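Long-range contacts in POP2 (Saccharomyces cerevisiae, PDB 1UOC), which is a 3'-exoribonuclease with a preference for poly(A), probably a catalytic subunit of the CCR4-NOT mRNA deadenylase complex, represented here by its RNase D domain: residues V41-T45 / Q250-L255; S86-K92 / L255-C259; E27-I31 / P97-F102. One frame throughout, in Å; residues are numbered along the deposited sequence.

Interaction 1: V41-T45 / Q250-L255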
loop_
_atom_site.group_PDB
_atom_site.type_symbol
_atom_site.label_atom_id
_atom_site.label_comp_id
_atom_site.label_asym_id
_atom_site.label_seq_id
_atom_site.Cartn_x
_atom_site.Cartn_y
_atom_site.Cartn_z
ATOM N N VAL A 41 6.580 -0.944 6.184
ATOM C CA VAL A 41 6.312 -0.384 4.864
ATOM C C VAL A 41 4.833 -0.477 4.482
ATOM O O VAL A 41 4.248 -1.564 4.498
ATOM C CB VAL A 41 7.092 -1.165 3.779
ATOM C CG1 VAL A 41 7.114 -0.387 2.462
ATOM C CG2 VAL A 41 8.495 -1.450 4.272
ATOM N N SER A 42 4.234 0.654 4.125
ATOM C CA SER A 42 2.834 0.660 3.702
ATOM C C SER A 42 2.836 0.853 2.189
ATOM O O SER A 42 3.758 1.458 1.633
ATOM C CB SER A 42 2.079 1.808 4.349
ATOM O OG SER A 42 2.655 3.035 3.941
ATOM N N ILE A 43 1.814 0.329 1.529
ATOM C CA ILE A 43 1.709 0.459 0.086
ATOM C C ILE A 43 0.301 0.832 -0.359
ATOM O O ILE A 43 -0.691 0.406 0.228
ATOM C CB ILE A 43 2.128 -0.845 -0.630
ATOM C CG1 ILE A 43 1.924 -0.692 -2.140
ATOM C CG2 ILE A 43 1.335 -2.032 -0.071
ATOM C CD1 ILE A 43 2.239 -1.933 -2.924
ATOM N N SER A 44 0.228 1.635 -1.409
ATOM C CA SER A 44 -1.042 2.060 -1.971
ATOM C C SER A 44 -0.870 2.093 -3.486
ATOM O O SER A 44 0.244 2.258 -3.999
ATOM C CB SER A 44 -1.433 3.437 -1.454
ATOM O OG SER A 44 -2.775 3.706 -1.811
ATOM N N THR A 45 -1.969 1.930 -4.207
ATOM C CA THR A 45 -1.879 1.898 -5.654
ATOM C C THR A 45 -3.018 2.616 -6.343
ATOM O O THR A 45 -4.084 2.847 -5.772
ATOM C CB THR A 45 -1.882 0.465 -6.167
ATOM O OG1 THR A 45 -3.131 -0.142 -5.804
ATOM C CG2 THR A 45 -0.725 -0.331 -5.569
ATOM N N GLN A 250 -1.800 8.489 0.524
ATOM C CA GLN A 250 -2.587 7.359 0.999
ATOM C C GLN A 250 -1.713 6.331 1.714
ATOM O O GLN A 250 -2.102 5.806 2.754
ATOM C CB GLN A 250 -3.317 6.682 -0.169
ATOM C CG GLN A 250 -4.557 7.421 -0.665
ATOM C CD GLN A 250 -5.704 7.363 0.330
ATOM O OE1 GLN A 250 -6.263 6.294 0.591
ATOM N NE2 GLN A 250 -6.057 8.515 0.902
ATOM N N SER A 251 -0.542 6.030 1.162
ATOM C CA SER A 251 0.325 5.051 1.810
ATOM C C SER A 251 0.747 5.660 3.136
ATOM O O SER A 251 0.816 4.979 4.152
ATOM C CB SER A 251 1.556 4.712 0.942
ATOM O OG SER A 251 2.446 5.820 0.808
ATOM N N LEU A 252 0.996 6.965 3.123
ATOM C CA LEU A 252 1.379 7.677 4.329
ATOM C C LEU A 252 0.280 7.625 5.407
ATOM O O LEU A 252 0.556 7.343 6.574
ATOM C CB LEU A 252 1.719 9.136 3.986
ATOM C CG LEU A 252 1.897 10.086 5.179
ATOM C CD1 LEU A 252 2.964 9.560 6.145
ATOM C CD2 LEU A 252 2.265 11.470 4.651
ATOM N N LEU A 253 -0.961 7.889 5.012
ATOM C CA LEU A 253 -2.086 7.889 5.948
ATOM C C LEU A 253 -2.266 6.511 6.559
ATOM O O LEU A 253 -2.552 6.365 7.750
ATOM C CB LEU A 253 -3.384 8.308 5.225
ATOM C CG LEU A 253 -4.623 8.565 6.099
ATOM C CD1 LEU A 253 -4.294 9.599 7.167
ATOM C CD2 LEU A 253 -5.793 9.056 5.236
ATOM N N MET A 254 -2.107 5.507 5.709
ATOM C CA MET A 254 -2.229 4.102 6.071
ATOM C C MET A 254 -1.253 3.750 7.185
ATOM O O MET A 254 -1.643 3.229 8.227
ATOM C CB MET A 254 -1.918 3.268 4.829
ATOM C CG MET A 254 -2.457 1.863 4.806
ATOM S SD MET A 254 -1.978 1.039 3.268
ATOM C CE MET A 254 -2.783 2.108 2.082
ATOM N N LEU A 255 0.027 4.035 6.962
ATOM C CA LEU A 255 1.073 3.738 7.946
ATOM C C LEU A 255 0.898 4.503 9.274
ATOM O O LEU A 255 1.107 3.954 10.356
ATOM C CB LEU A 255 2.442 4.063 7.343
ATOM C CG LEU A 255 3.664 3.682 8.165
ATOM C CD1 LEU A 255 3.690 2.156 8.335
ATOM C CD2 LEU A 255 4.934 4.180 7.483
#

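Interaction 2: S86-K92 / L255-C259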
loop_
_atom_site.group_PDB
_atom_site.type_symbol
_atom_site.label_atom_id
_atom_site.label_comp_id
_atom_site.label_asym_id
_atom_site.label_seq_id
_atom_site.Cartn_x
_atom_site.Cartn_y
_atom_site.Cartn_z
ATOM N N SER A 86 8.479 3.596 8.187
ATOM C CA SER A 86 8.570 4.049 9.570
ATOM C C SER A 86 8.932 2.841 10.427
ATOM O O SER A 86 8.934 1.707 9.935
ATOM C CB SER A 86 7.245 4.627 10.065
ATOM O OG SER A 86 6.372 3.578 10.478
ATOM N N ASP A 87 9.244 3.075 11.700
ATOM C CA ASP A 87 9.551 1.969 12.600
ATOM C C ASP A 87 8.211 1.521 13.184
ATOM O O ASP A 87 7.164 2.053 12.808
ATOM C CB ASP A 87 10.550 2.404 13.698
ATOM C CG ASP A 87 9.969 3.416 14.691
ATOM O OD1 ASP A 87 10.768 3.954 15.489
ATOM O OD2 ASP A 87 8.744 3.672 14.697
ATOM N N ALA A 88 8.233 0.560 14.097
ATOM C CA ALA A 88 6.999 0.039 14.679
ATOM C C ALA A 88 6.165 1.079 15.425
ATOM O O ALA A 88 4.945 0.955 15.508
ATOM C CB ALA A 88 7.321 -1.147 15.613
ATOM N N ASN A 89 6.812 2.110 15.952
ATOM C CA ASN A 89 6.087 3.134 16.696
ATOM C C ASN A 89 5.697 4.334 15.863
ATOM O O ASN A 89 5.265 5.352 16.407
ATOM C CB ASN A 89 6.913 3.595 17.891
ATOM C CG ASN A 89 7.072 2.509 18.933
ATOM O OD1 ASN A 89 8.189 2.110 19.259
ATOM N ND2 ASN A 89 5.952 2.021 19.460
ATOM N N GLY A 90 5.858 4.222 14.548
ATOM C CA GLY A 90 5.484 5.316 13.669
ATOM C C GLY A 90 6.498 6.438 13.541
ATOM O O GLY A 90 6.201 7.472 12.941
ATOM N N ASN A 91 7.689 6.250 14.107
ATOM C CA ASN A 91 8.738 7.254 14.010
ATOM C C ASN A 91 9.285 7.217 12.594
ATOM O O ASN A 91 9.321 6.155 11.963
ATOM C CB ASN A 91 9.877 6.946 14.977
ATOM C CG ASN A 91 9.430 6.941 16.416
ATOM O OD1 ASN A 91 9.919 6.142 17.219
ATOM N ND2 ASN A 91 8.509 7.841 16.764
ATOM N N LYS A 92 9.716 8.380 12.108
ATOM C CA LYS A 92 10.269 8.509 10.770
ATOM C C LYS A 92 11.530 9.368 10.834
ATOM O O LYS A 92 11.750 10.088 11.808
ATOM C CB LYS A 92 9.233 9.156 9.849
ATOM C CG LYS A 92 7.995 8.278 9.569
ATOM C CD LYS A 92 6.921 9.074 8.793
ATOM C CE LYS A 92 6.009 8.179 7.949
ATOM N NZ LYS A 92 6.678 7.642 6.712
ATOM N N LEU A 255 0.027 4.035 6.962
ATOM C CA LEU A 255 1.073 3.738 7.946
ATOM C C LEU A 255 0.898 4.503 9.274
ATOM O O LEU A 255 1.107 3.954 10.356
ATOM C CB LEU A 255 2.442 4.063 7.343
ATOM C CG LEU A 255 3.664 3.682 8.165
ATOM C CD1 LEU A 255 3.690 2.156 8.335
ATOM C CD2 LEU A 255 4.934 4.180 7.483
ATOM N N LEU A 256 0.539 5.779 9.176
ATOM C CA LEU A 256 0.323 6.625 10.354
ATOM C C LEU A 256 -0.795 6.015 11.183
ATOM O O LEU A 256 -0.701 5.893 12.404
ATOM C CB LEU A 256 -0.094 8.030 9.903
ATOM C CG LEU A 256 0.799 9.259 10.080
ATOM C CD1 LEU A 256 2.250 8.865 10.260
ATOM C CD2 LEU A 256 0.593 10.171 8.864
ATOM N N SER A 257 -1.862 5.631 10.493
ATOM C CA SER A 257 -3.014 5.035 11.140
ATOM C C SER A 257 -2.667 3.693 11.768
ATOM O O SER A 257 -3.052 3.423 12.900
ATOM C CB SER A 257 -4.163 4.877 10.135
ATOM O OG SER A 257 -4.630 6.148 9.709
ATOM N N PHE A 258 -1.933 2.854 11.045
ATOM C CA PHE A 258 -1.559 1.555 11.589
ATOM C C PHE A 258 -0.771 1.695 12.886
ATOM O O PHE A 258 -1.091 1.074 13.893
ATOM C CB PHE A 258 -0.698 0.764 10.597
ATOM C CG PHE A 258 -0.263 -0.557 11.123
ATOM C CD1 PHE A 258 -1.131 -1.646 11.107
ATOM C CD2 PHE A 258 0.988 -0.703 11.717
ATOM C CE1 PHE A 258 -0.762 -2.865 11.686
ATOM C CE2 PHE A 258 1.368 -1.911 12.299
ATOM C CZ PHE A 258 0.487 -2.999 12.284
ATOM N N CYS A 259 0.283 2.498 12.844
ATOM C CA CYS A 259 1.124 2.676 14.008
ATOM C C CYS A 259 0.424 3.352 15.196
ATOM O O CYS A 259 0.725 3.042 16.349
ATOM C CB CYS A 259 2.387 3.441 13.601
ATOM S SG CYS A 259 3.449 2.501 12.479
#

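Interaction 3: E27-I31 / P97-F102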
loop_
_atom_site.group_PDB
_atom_site.type_symbol
_atom_site.label_atom_id
_atom_site.label_comp_id
_atom_site.label_asym_id
_atom_site.label_seq_id
_atom_site.Cartn_x
_atom_site.Cartn_y
_atom_site.Cartn_z
ATOM N N GLU A 27 16.374 7.320 -5.287
ATOM C CA GLU A 27 15.369 7.190 -4.224
ATOM C C GLU A 27 15.374 5.775 -3.666
ATOM O O GLU A 27 15.165 5.571 -2.466
ATOM C CB GLU A 27 13.967 7.548 -4.734
ATOM C CG GLU A 27 13.844 9.000 -5.158
ATOM C CD GLU A 27 14.234 9.985 -4.064
ATOM O OE1 GLU A 27 14.570 11.136 -4.413
ATOM O OE2 GLU A 27 14.197 9.631 -2.862
ATOM N N PHE A 28 15.613 4.792 -4.531
ATOM C CA PHE A 28 15.659 3.425 -4.060
ATOM C C PHE A 28 16.927 3.199 -3.246
ATOM O O PHE A 28 16.986 2.299 -2.408
ATOM C CB PHE A 28 15.585 2.436 -5.214
ATOM C CG PHE A 28 14.276 1.716 -5.281
ATOM C CD1 PHE A 28 13.277 2.137 -6.147
ATOM C CD2 PHE A 28 13.998 0.677 -4.390
ATOM C CE1 PHE A 28 12.016 1.540 -6.120
ATOM C CE2 PHE A 28 12.744 0.078 -4.357
ATOM C CZ PHE A 28 11.748 0.514 -5.226
ATOM N N ALA A 29 17.941 4.026 -3.480
ATOM C CA ALA A 29 19.183 3.906 -2.716
ATOM C C ALA A 29 18.869 4.359 -1.283
ATOM O O ALA A 29 19.337 3.755 -0.319
ATOM C CB ALA A 29 20.272 4.775 -3.330
ATOM N N VAL A 30 18.063 5.414 -1.155
ATOM C CA VAL A 30 17.659 5.927 0.157
ATOM C C VAL A 30 16.748 4.926 0.871
ATOM O O VAL A 30 16.890 4.692 2.066
ATOM C CB VAL A 30 16.897 7.270 0.031
ATOM C CG1 VAL A 30 16.337 7.688 1.394
ATOM C CG2 VAL A 30 17.825 8.349 -0.522
ATOM N N ILE A 31 15.804 4.339 0.139
ATOM C CA ILE A 31 14.891 3.355 0.722
ATOM C C ILE A 31 15.715 2.204 1.301
ATOM O O ILE A 31 15.499 1.751 2.418
ATOM C CB ILE A 31 13.928 2.793 -0.362
ATOM C CG1 ILE A 31 12.935 3.880 -0.778
ATOM C CG2 ILE A 31 13.195 1.542 0.163
ATOM C CD1 ILE A 31 12.095 3.522 -1.995
ATOM N N PRO A 97 12.994 12.478 2.841
ATOM C CA PRO A 97 11.702 11.840 2.578
ATOM C C PRO A 97 11.534 10.463 3.225
ATOM O O PRO A 97 12.474 9.674 3.323
ATOM C CB PRO A 97 11.669 11.765 1.058
ATOM C CG PRO A 97 13.113 11.487 0.739
ATOM C CD PRO A 97 13.820 12.494 1.622
ATOM N N SER A 98 10.304 10.182 3.623
ATOM C CA SER A 98 9.952 8.929 4.263
ATOM C C SER A 98 8.728 8.326 3.533
ATOM O O SER A 98 8.208 7.271 3.906
ATOM C CB SER A 98 9.609 9.226 5.715
ATOM O OG SER A 98 9.676 8.063 6.477
ATOM N N THR A 99 8.259 9.028 2.507
ATOM C CA THR A 99 7.118 8.574 1.722
ATOM C C THR A 99 7.416 8.907 0.277
ATOM O O THR A 99 7.908 9.988 -0.027
ATOM C CB THR A 99 5.809 9.274 2.150
ATOM O OG1 THR A 99 5.523 8.947 3.508
ATOM C CG2 THR A 99 4.631 8.788 1.283
ATOM N N TRP A 100 7.110 7.976 -0.613
ATOM C CA TRP A 100 7.387 8.154 -2.023
ATOM C C TRP A 100 6.146 7.872 -2.836
ATOM O O TRP A 100 5.309 7.051 -2.449
ATOM C CB TRP A 100 8.477 7.168 -2.460
ATOM C CG TRP A 100 9.827 7.433 -1.844
ATOM C CD1 TRP A 100 10.828 8.204 -2.363
ATOM C CD2 TRP A 100 10.284 6.990 -0.559
ATOM N NE1 TRP A 100 11.876 8.271 -1.481
ATOM C CE2 TRP A 100 11.569 7.539 -0.361
ATOM C CE3 TRP A 100 9.725 6.189 0.448
ATOM C CZ2 TRP A 100 12.312 7.311 0.804
ATOM C CZ3 TRP A 100 10.458 5.963 1.604
ATOM C CH2 TRP A 100 11.741 6.525 1.774
ATOM N N GLN A 101 6.038 8.561 -3.966
ATOM C CA GLN A 101 4.946 8.347 -4.891
ATOM C C GLN A 101 5.603 8.080 -6.220
ATOM O O GLN A 101 6.100 8.995 -6.866
ATOM C CB GLN A 101 4.030 9.561 -5.021
ATOM C CG GLN A 101 2.829 9.255 -5.930
ATOM C CD GLN A 101 1.806 10.374 -5.969
ATOM O OE1 GLN A 101 1.967 11.350 -6.687
ATOM N NE2 GLN A 101 0.751 10.232 -5.194
ATOM N N PHE A 102 5.620 6.816 -6.617
ATOM C CA PHE A 102 6.211 6.438 -7.883
ATOM C C PHE A 102 5.190 6.656 -8.999
ATOM O O PHE A 102 4.057 6.187 -8.922
ATOM C CB PHE A 102 6.650 4.972 -7.837
ATOM C CG PHE A 102 7.674 4.673 -6.764
ATOM C CD1 PHE A 102 7.275 4.378 -5.460
ATOM C CD2 PHE A 102 9.029 4.691 -7.060
ATOM C CE1 PHE A 102 8.214 4.104 -4.467
ATOM C CE2 PHE A 102 9.982 4.418 -6.074
ATOM C CZ PHE A 102 9.569 4.124 -4.773
#

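Interaction 1: V41-T45 / Q250-L255
The peptide carbonyl of Ser251, on the helix side that faces Ser42 of the strand, is approached on both of its faces. On one face stands Ser42 OG, which donates to Ser251 O over 2.7 Å from a point 55° out of the carbonyl plane and therefore off either lone pair. From the opposite face the same oxygen receives the helical N-H of Leu255, so two donors grip one buried acceptor. The strand hydroxyl reaches it because OG lies between its own backbone N and carbonyl carbon (chi1 62°). Beside the bond, Leu255 CB comes within 3.6 Å of Ser42 OG and packs apolar carbon against it.

The second flat group is the carbonyl of Ile43, whose oxygen meets the end of Met254. The thioether bends at its last torsion, and this turn lays Met254 CE 3.3 Å from Ile43 O, with Met254 SD almost as near at 3.4 Å; both pack without a bond, and the methyl also reaches Ser44 CB. Farther along, Ser44 OG abuts Gln250 CB at 3.4 Å. The Gln250 amide itself turns away from the strand, and its NE2 is bonded to Phe244 O.

Small side chains explain the closeness: Ser42 and Ser44 both point at the helix, Ser44 CA lies 5.0 Å from Ser251 CA, and the axes of the two short segments approach to 6.8 Å at 140°. Val41 and Ile43 point to the other side of the sheet.

Ser44 and Gln250 are predicted, with Glu46 and Asp166, to bind the catalytic divalent metals. A central strand packed against the C-terminal helix, each supplying one of these positions, is the active-site framework of an RNase H-like DEDD nuclease, in which serine and glutamine here occupy two of the positions usually held by acids.

Interaction 2: S86-K92 / L255-C259
Leu255 and Lys92 reach toward each other tip to tip, Leu255 CD2 lying 4.0 Å from Lys92 NZ, while Ser86 meets the same leucine at closer range. Ser86 CB and Leu255 CD2 are 3.5 Å apart, tighter than usual for two carbons, and Ser86 OG is pressed against the same methyl at 3.4 Å. The leucine thus meets the polar ends of Ser86 and Lys92 with carbon alone, and both find their bonds elsewhere. Ser86 OG donates to Asp87 O over 2.9 Å, in the carbonyl plane and on a lone pair. The Lys92 chain bends at its last torsion, and its buried ammonium is held by Leu85 O, Ser84 OG and Ser98 OG.

One helical turn on, Cys259 faces the loop backbone. Its SG stands beside its own backbone N, opposite the carbonyl carbon (chi1 -66°), which places the sulfur 3.6 Å from Gly90 N and also near Ser86 OG. Gly90 brings a bare CA within 3.6 Å of Cys259 CB. At its positive phi (81°) a CB would jam against Asn89 O and fall tight against Cys259 CB, so its absence lets the helix come this close.

The loop is braced from within. Gly90 N bonds to Asp87 O at 3.1 Å, making that oxygen a double acceptor, and Asp87 OD2 takes the N-H of Asn91 (2.8 Å, 149°) from above the carboxylate plane. With Asp87 N bonded in turn to Asn91 O, the type I turn from Asp87 to Gly90 matches a beta hairpin closed by a G1 bulge, here leaning on helix 247-264 where strand 77-86 ends.

Interaction 3: E27-I31 / P97-F102
Glu27 runs along the pyrrole edge of Trp100. Its CB begins 3.9 Å from Trp100 NE1, and its CG passes Trp100 CD1 at 4.2 Å. A bend at the second torsion (chi2 -56°) then folds the carboxylate back, so that CD lies at the indole edge, in the plane of the ring. At the tip OE2 accepts the indole N-H, with Trp100 NE1 to Glu27 OE2 at 3.0 Å and an N-H...O angle of 153°. The donor keeps almost to its own ring plane but meets OE2 from above the carboxylate plane, the two flat groups being turned roughly half a right angle apart. The other oxygen, OE1, forms a salt bridge with Arg17 NE, so the buried carboxylate has a partner at each oxygen and is unlikely to rotate freely.

Helix 24-34 here packs across the face of the mixed RNase H-like sheet that carries Trp100 and Phe102; Thr99, next before Trp100 on strand 99-103, turns to the opposite face and touches helix 247-264.

Ile31 comes over the indole. Its CG1 sits 3.7 Å from the centroid of the Trp100 six-membered ring and only 7° off the normal, a CH-pi contact, while Val30 CG1 touches the rim at CZ2. A serine in place of Trp100 would probably leave Glu27 OE2 without its indole donor and open a gap beneath Ile31 CG1.

Ile31 CD1 continues past the indole to the edge of Phe102, 3.8 Å from its CZ, and also lies over the centre of the Phe28 ring. Phe28 and Phe102 meet obliquely, Phe28 CE1 coming within 3.5 Å of Phe102 CE2, and the Phe102 ring is in turn met edge-to-face by Phe141.

In the fold
Interactions 1 and 2 both hold helix 247-264 and share Leu255. Interaction 1, centred about 4 Å from the chain centre, is buried and uses small serines and one hydrogen bond at the predicted metal site, of which it holds two positions. Interaction 2, centred about 14 Å from that point and partly buried, sets apolar and sulfur atoms against a loop bonded within itself or to neighbouring chain, not to segment 255-259. Interaction 3, equally far out yet buried, covers the sheet's other face with helix 24-34, aromatic and aliphatic bulk and one buried carboxylate. Lys92, of interaction 2, reaches segment 97-102 through Ser98, and Ser251 OG packing on Thr99 CG2 joins interactions 1 and 3.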